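Local coordinates for protein importin-95 (Chaetomium thermophilum, PDB 4XRI) that probably carries protein cargo into the nucleus as an importin-beta transport receptor and, as in its relatives, is likely to bind a small GTPase, at residues D769-I774 with E792-L797; D821-Y826 with D833-D838. The protein carries 2 engineered substitutions. One frame throughout, in Å; residues are numbered along the deposited sequence.

Contact 1. Residues D769-I774 with E792-L797; sequences DAWGGI and ESIFAL
Trp771 and Ile794 meet across two helices of the HEAT-repeat solenoid, the all-helical superhelix of the importin-beta family. Trp771 lies on helix 754-780 and Ile794 on helix 791-802. Their CA atoms are 7.7 Å apart and form the nearest backbone pair. The contact is small and buried, and it is carried by side chains.

Ile794 lays the end of its side chain over one face of the indole. Its CG1 stands 3.8 Å from the centroid of the five-membered ring of Trp771 and 13° off the ring normal, which makes a CH-pi contact. Ile794 CD1 reaches on toward the six-membered ring and lies 3.7 Å from Trp771 CE3. The methylene and the terminal methyl therefore share the indole between them. The torsions explain this: CG1 is anti to the carbonyl carbon (chi1 -60°), and the chain then runs extended to CD1. Ile794 also touches Val818 and Leu822 of helix 809-825.

Leu740 of helix 730-743 and Tyr790, just before helix 791-802, also touch the Trp771 side chain. The contact thus joins helix 754-780 to helix 791-802 through one large aromatic group.

Ser793 adds little surface. Its hydroxyl is turned back along its own chain, with chi1 at 64°, and is hydrogen-bonded to the carbonyl oxygen of Tyr790. It also has a weak hydrogen bond with Gln741 NE2. Toward the indole it makes a loose approach, with Ser793 OG 4.2 Å from Trp771 CZ2.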
loop_
_atom_site.group_PDB
_atom_site.type_symbol
_atom_site.label_atom_id
_atom_site.label_comp_id
_atom_site.label_asym_id
_atom_site.label_seq_id
_atom_site.Cartn_x
_atom_site.Cartn_y
_atom_site.Cartn_z
ATOM N N ASP A 769 -6.186 1.744 -26.385
ATOM C CA ASP A 769 -7.617 1.465 -26.359
ATOM C C ASP A 769 -8.366 2.491 -27.201
ATOM O O ASP A 769 -9.277 2.144 -27.953
ATOM C CB ASP A 769 -8.153 1.468 -24.924
ATOM C CG ASP A 769 -7.631 0.305 -24.102
ATOM O OD1 ASP A 769 -7.128 -0.673 -24.695
ATOM O OD2 ASP A 769 -7.733 0.366 -22.861
ATOM N N ALA A 770 -7.971 3.754 -27.065
ATOM C CA ALA A 770 -8.582 4.846 -27.811
ATOM C C ALA A 770 -8.432 4.626 -29.310
ATOM O O ALA A 770 -9.421 4.636 -30.044
ATOM C CB ALA A 770 -7.970 6.179 -27.404
ATOM N N TRP A 771 -7.197 4.411 -29.758
ATOM C CA TRP A 771 -6.934 4.173 -31.176
ATOM C C TRP A 771 -7.702 2.958 -31.685
ATOM O O TRP A 771 -8.260 2.980 -32.781
ATOM C CB TRP A 771 -5.436 3.988 -31.436
ATOM C CG TRP A 771 -4.650 5.274 -31.507
ATOM C CD1 TRP A 771 -3.521 5.585 -30.801
ATOM C CD2 TRP A 771 -4.936 6.417 -32.327
ATOM N NE1 TRP A 771 -3.086 6.846 -31.134
ATOM C CE2 TRP A 771 -3.938 7.378 -32.066
ATOM C CE3 TRP A 771 -5.941 6.722 -33.254
ATOM C CZ2 TRP A 771 -3.911 8.619 -32.698
ATOM C CZ3 TRP A 771 -5.912 7.953 -33.880
ATOM C CH2 TRP A 771 -4.905 8.888 -33.599
ATOM N N GLY A 772 -7.747 1.912 -30.867
ATOM C CA GLY A 772 -8.463 0.697 -31.212
ATOM C C GLY A 772 -9.936 0.926 -31.499
ATOM O O GLY A 772 -10.463 0.436 -32.494
ATOM N N GLY A 773 -10.602 1.680 -30.632
ATOM C CA GLY A 773 -12.002 2.007 -30.827
ATOM C C GLY A 773 -12.207 2.926 -32.016
ATOM O O GLY A 773 -13.181 2.793 -32.757
ATOM N N ILE A 774 -11.278 3.859 -32.200
ATOM C CA ILE A 774 -11.350 4.817 -33.295
ATOM C C ILE A 774 -11.180 4.139 -34.655
ATOM O O ILE A 774 -11.949 4.395 -35.586
ATOM C CB ILE A 774 -10.287 5.921 -33.134
ATOM C CG1 ILE A 774 -10.648 6.836 -31.962
ATOM C CG2 ILE A 774 -10.163 6.727 -34.411
ATOM C CD1 ILE A 774 -9.551 7.818 -31.587
ATOM N N GLU A 792 0.588 6.931 -39.097
ATOM C CA GLU A 792 2.026 6.996 -38.846
ATOM C C GLU A 792 2.332 7.219 -37.367
ATOM O O GLU A 792 3.252 6.613 -36.816
ATOM C CB GLU A 792 2.675 8.103 -39.681
ATOM C CG GLU A 792 4.174 8.240 -39.446
ATOM C CD GLU A 792 4.853 9.144 -40.457
ATOM O OE1 GLU A 792 4.143 9.761 -41.280
ATOM O OE2 GLU A 792 6.099 9.231 -40.433
ATOM N N SER A 793 1.552 8.084 -36.726
ATOM C CA SER A 793 1.738 8.373 -35.308
ATOM C C SER A 793 1.385 7.162 -34.451
ATOM O O SER A 793 1.916 6.990 -33.354
ATOM C CB SER A 793 0.890 9.574 -34.889
ATOM O OG SER A 793 -0.491 9.287 -35.020
ATOM N N ILE A 794 0.486 6.321 -34.953
ATOM C CA ILE A 794 0.106 5.109 -34.239
ATOM C C ILE A 794 1.259 4.107 -34.242
ATOM O O ILE A 794 1.584 3.519 -33.211
ATOM C CB ILE A 794 -1.143 4.454 -34.852
ATOM C CG1 ILE A 794 -2.332 5.414 -34.795
ATOM C CG2 ILE A 794 -1.474 3.158 -34.126
ATOM C CD1 ILE A 794 -3.605 4.839 -35.379
ATOM N N PHE A 795 1.871 3.922 -35.409
ATOM C CA PHE A 795 3.040 3.055 -35.532
ATOM C C PHE A 795 4.189 3.559 -34.669
ATOM O O PHE A 795 4.923 2.769 -34.071
ATOM C CB PHE A 795 3.495 2.958 -36.989
ATOM C CG PHE A 795 2.738 1.944 -37.797
ATOM C CD1 PHE A 795 1.713 2.333 -38.642
ATOM C CD2 PHE A 795 3.058 0.600 -37.714
ATOM C CE1 PHE A 795 1.021 1.400 -39.389
ATOM C CE2 PHE A 795 2.368 -0.337 -38.458
ATOM C CZ PHE A 795 1.347 0.063 -39.296
ATOM N N ALA A 796 4.336 4.879 -34.615
ATOM C CA ALA A 796 5.383 5.515 -33.823
ATOM C C ALA A 796 5.278 5.113 -32.357
ATOM O O ALA A 796 6.271 4.746 -31.729
ATOM C CB ALA A 796 5.313 7.028 -33.965
ATOM N N LEU A 797 4.063 5.178 -31.823
ATOM C CA LEU A 797 3.812 4.787 -30.442
ATOM C C LEU A 797 4.034 3.294 -30.237
ATOM O O LEU A 797 4.634 2.882 -29.244
ATOM C CB LEU A 797 2.390 5.164 -30.033
ATOM C CG LEU A 797 1.930 4.662 -28.665
ATOM C CD1 LEU A 797 2.885 5.110 -27.566
ATOM C CD2 LEU A 797 0.537 5.166 -28.390
#

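Contact 2. Residues D821-Y826 with D833-D838; sequences DLADAY and DAFRQD
Helix 809-825 and the short helix 832-835 come nearest at Ala823 and Phe835, whose CA atoms are 8.7 Å apart. A short loop joins the two helices in the C-terminal part of the HEAT-repeat solenoid, and Tyr826 is the first residue to leave helical geometry.

Phe835 carries the contact. Its CG is anti to the carbonyl carbon (chi1 -81°), and the ring reaches across to helix 809-825 with its far end leading. Leu822 CB meets the ring at its edge, 4.1 Å from Phe835 CZ. Beside it, Ala823 CB is 4.2 Å from Phe835 CE1. The backbone is close too, with Ala823 N 3.9 Å from Phe835 CZ. The small Ala823 side chain probably lets the ring come this near the backbone. Gln871 of helix 855-872 also touches Phe835. The Phe835 ring also meets Phe795 of helix 791-802 edge-to-face.

An alanine in place of Phe835 would probably open a gap beside Leu822 and Ala823 and leave Phe795 without its edge-to-face partner.

Polar groups tie segment 833-838 together locally. Arg836 NH1 forms a salt bridge to Asp833 OD1 at 2.6 Å. Gln837 is the N-cap residue of the next helix, and its side chain folds back over the turn. Gln837 NE2 donates to Ala834 O at 2.9 Å, a nearly straight bond with an N-H...O angle of 172°.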
loop_
_atom_site.group_PDB
_atom_site.type_symbol
_atom_site.label_atom_id
_atom_site.label_comp_id
_atom_site.label_asym_id
_atom_site.label_seq_id
_atom_site.Cartn_x
_atom_site.Cartn_y
_atom_site.Cartn_z
ATOM N N ASP A 821 -6.243 -4.533 -35.944
ATOM C CA ASP A 821 -7.271 -3.588 -36.381
ATOM C C ASP A 821 -6.812 -2.792 -37.594
ATOM O O ASP A 821 -7.569 -2.604 -38.546
ATOM C CB ASP A 821 -7.649 -2.628 -35.248
ATOM C CG ASP A 821 -8.361 -3.322 -34.107
ATOM O OD1 ASP A 821 -8.943 -4.403 -34.335
ATOM O OD2 ASP A 821 -8.345 -2.780 -32.983
ATOM N N LEU A 822 -5.566 -2.330 -37.553
ATOM C CA LEU A 822 -4.995 -1.553 -38.648
ATOM C C LEU A 822 -4.919 -2.364 -39.935
ATOM O O LEU A 822 -5.169 -1.842 -41.023
ATOM C CB LEU A 822 -3.603 -1.042 -38.273
ATOM C CG LEU A 822 -3.578 0.185 -37.361
ATOM C CD1 LEU A 822 -2.159 0.505 -36.921
ATOM C CD2 LEU A 822 -4.204 1.374 -38.074
ATOM N N ALA A 823 -4.569 -3.639 -39.801
ATOM C CA ALA A 823 -4.499 -4.553 -40.937
ATOM C C ALA A 823 -5.864 -4.688 -41.599
ATOM O O ALA A 823 -5.984 -4.632 -42.825
ATOM C CB ALA A 823 -3.993 -5.912 -40.494
ATOM N N ASP A 824 -6.888 -4.863 -40.771
ATOM C CA ASP A 824 -8.262 -4.952 -41.245
ATOM C C ASP A 824 -8.704 -3.658 -41.917
ATOM O O ASP A 824 -9.328 -3.682 -42.977
ATOM C CB ASP A 824 -9.205 -5.284 -40.086
ATOM C CG ASP A 824 -9.632 -6.735 -40.081
ATOM O OD1 ASP A 824 -9.491 -7.395 -39.030
ATOM O OD2 ASP A 824 -10.120 -7.211 -41.126
ATOM N N ALA A 825 -8.369 -2.531 -41.296
ATOM C CA ALA A 825 -8.826 -1.227 -41.765
ATOM C C ALA A 825 -8.194 -0.842 -43.096
ATOM O O ALA A 825 -8.795 -0.117 -43.889
ATOM C CB ALA A 825 -8.535 -0.163 -40.719
ATOM N N TYR A 826 -6.976 -1.313 -43.330
ATOM C CA TYR A 826 -6.299 -1.061 -44.594
ATOM C C TYR A 826 -5.793 -2.367 -45.188
ATOM O O TYR A 826 -4.619 -2.708 -45.045
ATOM C CB TYR A 826 -5.152 -0.070 -44.402
ATOM C CG TYR A 826 -5.601 1.252 -43.827
ATOM C CD1 TYR A 826 -6.093 2.257 -44.649
ATOM C CD2 TYR A 826 -5.546 1.489 -42.462
ATOM C CE1 TYR A 826 -6.509 3.467 -44.125
ATOM C CE2 TYR A 826 -5.961 2.692 -41.928
ATOM C CZ TYR A 826 -6.442 3.678 -42.763
ATOM O OH TYR A 826 -6.856 4.877 -42.233
ATOM N N ASP A 833 4.376 -2.352 -46.067
ATOM C CA ASP A 833 5.702 -1.812 -45.783
ATOM C C ASP A 833 5.944 -1.653 -44.288
ATOM O O ASP A 833 6.952 -2.116 -43.753
ATOM C CB ASP A 833 5.893 -0.462 -46.476
ATOM C CG ASP A 833 6.012 -0.590 -47.979
ATOM O OD1 ASP A 833 6.285 -1.711 -48.457
ATOM O OD2 ASP A 833 5.834 0.429 -48.678
ATOM N N ALA A 834 5.011 -0.987 -43.619
ATOM C CA ALA A 834 5.144 -0.714 -42.194
ATOM C C ALA A 834 5.049 -1.985 -41.352
ATOM O O ALA A 834 5.566 -2.034 -40.237
ATOM C CB ALA A 834 4.087 0.293 -41.751
ATOM N N PHE A 835 4.392 -3.009 -41.885
ATOM C CA PHE A 835 4.181 -4.248 -41.143
ATOM C C PHE A 835 5.358 -5.213 -41.249
ATOM O O PHE A 835 5.657 -5.939 -40.301
ATOM C CB PHE A 835 2.903 -4.940 -41.620
ATOM C CG PHE A 835 1.647 -4.371 -41.021
ATOM C CD1 PHE A 835 0.535 -4.130 -41.809
ATOM C CD2 PHE A 835 1.577 -4.086 -39.666
ATOM C CE1 PHE A 835 -0.622 -3.608 -41.262
ATOM C CE2 PHE A 835 0.421 -3.565 -39.111
ATOM C CZ PHE A 835 -0.680 -3.326 -39.911
ATOM N N ARG A 836 6.025 -5.215 -42.399
ATOM C CA ARG A 836 7.137 -6.132 -42.633
ATOM C C ARG A 836 8.409 -5.673 -41.923
ATOM O O ARG A 836 9.430 -6.359 -41.966
ATOM C CB ARG A 836 7.400 -6.287 -44.133
ATOM C CG ARG A 836 7.749 -4.990 -44.843
ATOM C CD ARG A 836 7.950 -5.206 -46.333
ATOM N NE ARG A 836 8.103 -3.942 -47.048
ATOM C CZ ARG A 836 8.624 -3.831 -48.266
ATOM N NH1 ARG A 836 8.724 -2.641 -48.840
ATOM N NH2 ARG A 836 9.052 -4.911 -48.907
ATOM N N GLN A 837 8.345 -4.509 -41.279
ATOM C CA GLN A 837 9.453 -4.029 -40.461
ATOM C C GLN A 837 9.753 -5.035 -39.358
ATOM O O GLN A 837 8.849 -5.706 -38.855
ATOM C CB GLN A 837 9.142 -2.656 -39.862
ATOM C CG GLN A 837 9.213 -1.509 -40.854
ATOM C CD GLN A 837 8.878 -0.174 -40.218
ATOM O OE1 GLN A 837 9.757 0.660 -39.998
ATOM N NE2 GLN A 837 7.602 0.034 -39.919
ATOM N N ASP A 838 11.023 -5.140 -38.987
ATOM C CA ASP A 838 11.465 -6.190 -38.078
ATOM C C ASP A 838 10.997 -5.990 -36.639
ATOM O O ASP A 838 10.733 -6.964 -35.933
ATOM C CB ASP A 838 12.988 -6.302 -38.107
ATOM C CG ASP A 838 13.511 -6.768 -39.451
ATOM O OD1 ASP A 838 12.812 -7.562 -40.116
ATOM O OD2 ASP A 838 14.616 -6.337 -39.845
#

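How the contacts relate
Contacts 1 and 2 follow one another along the chain, and their centres are about 12 Å apart. Helix 791-802 precedes helix 809-825 in the chain, and the two also pack against each other. Ile794 CG2 is 3.9 Å from Leu822 CD1. A second bridge is aromatic, with Phe795 CZ 3.7 Å from Phe835 CE2. Phe795 CZ also lies 3.7 Å from Ala834 CB. Ile794 and its neighbour Phe795 thus pass the packing from contact 1 to both halves of contact 2. Together the two contacts make one continuous apolar packing within the C-terminal part of the solenoid.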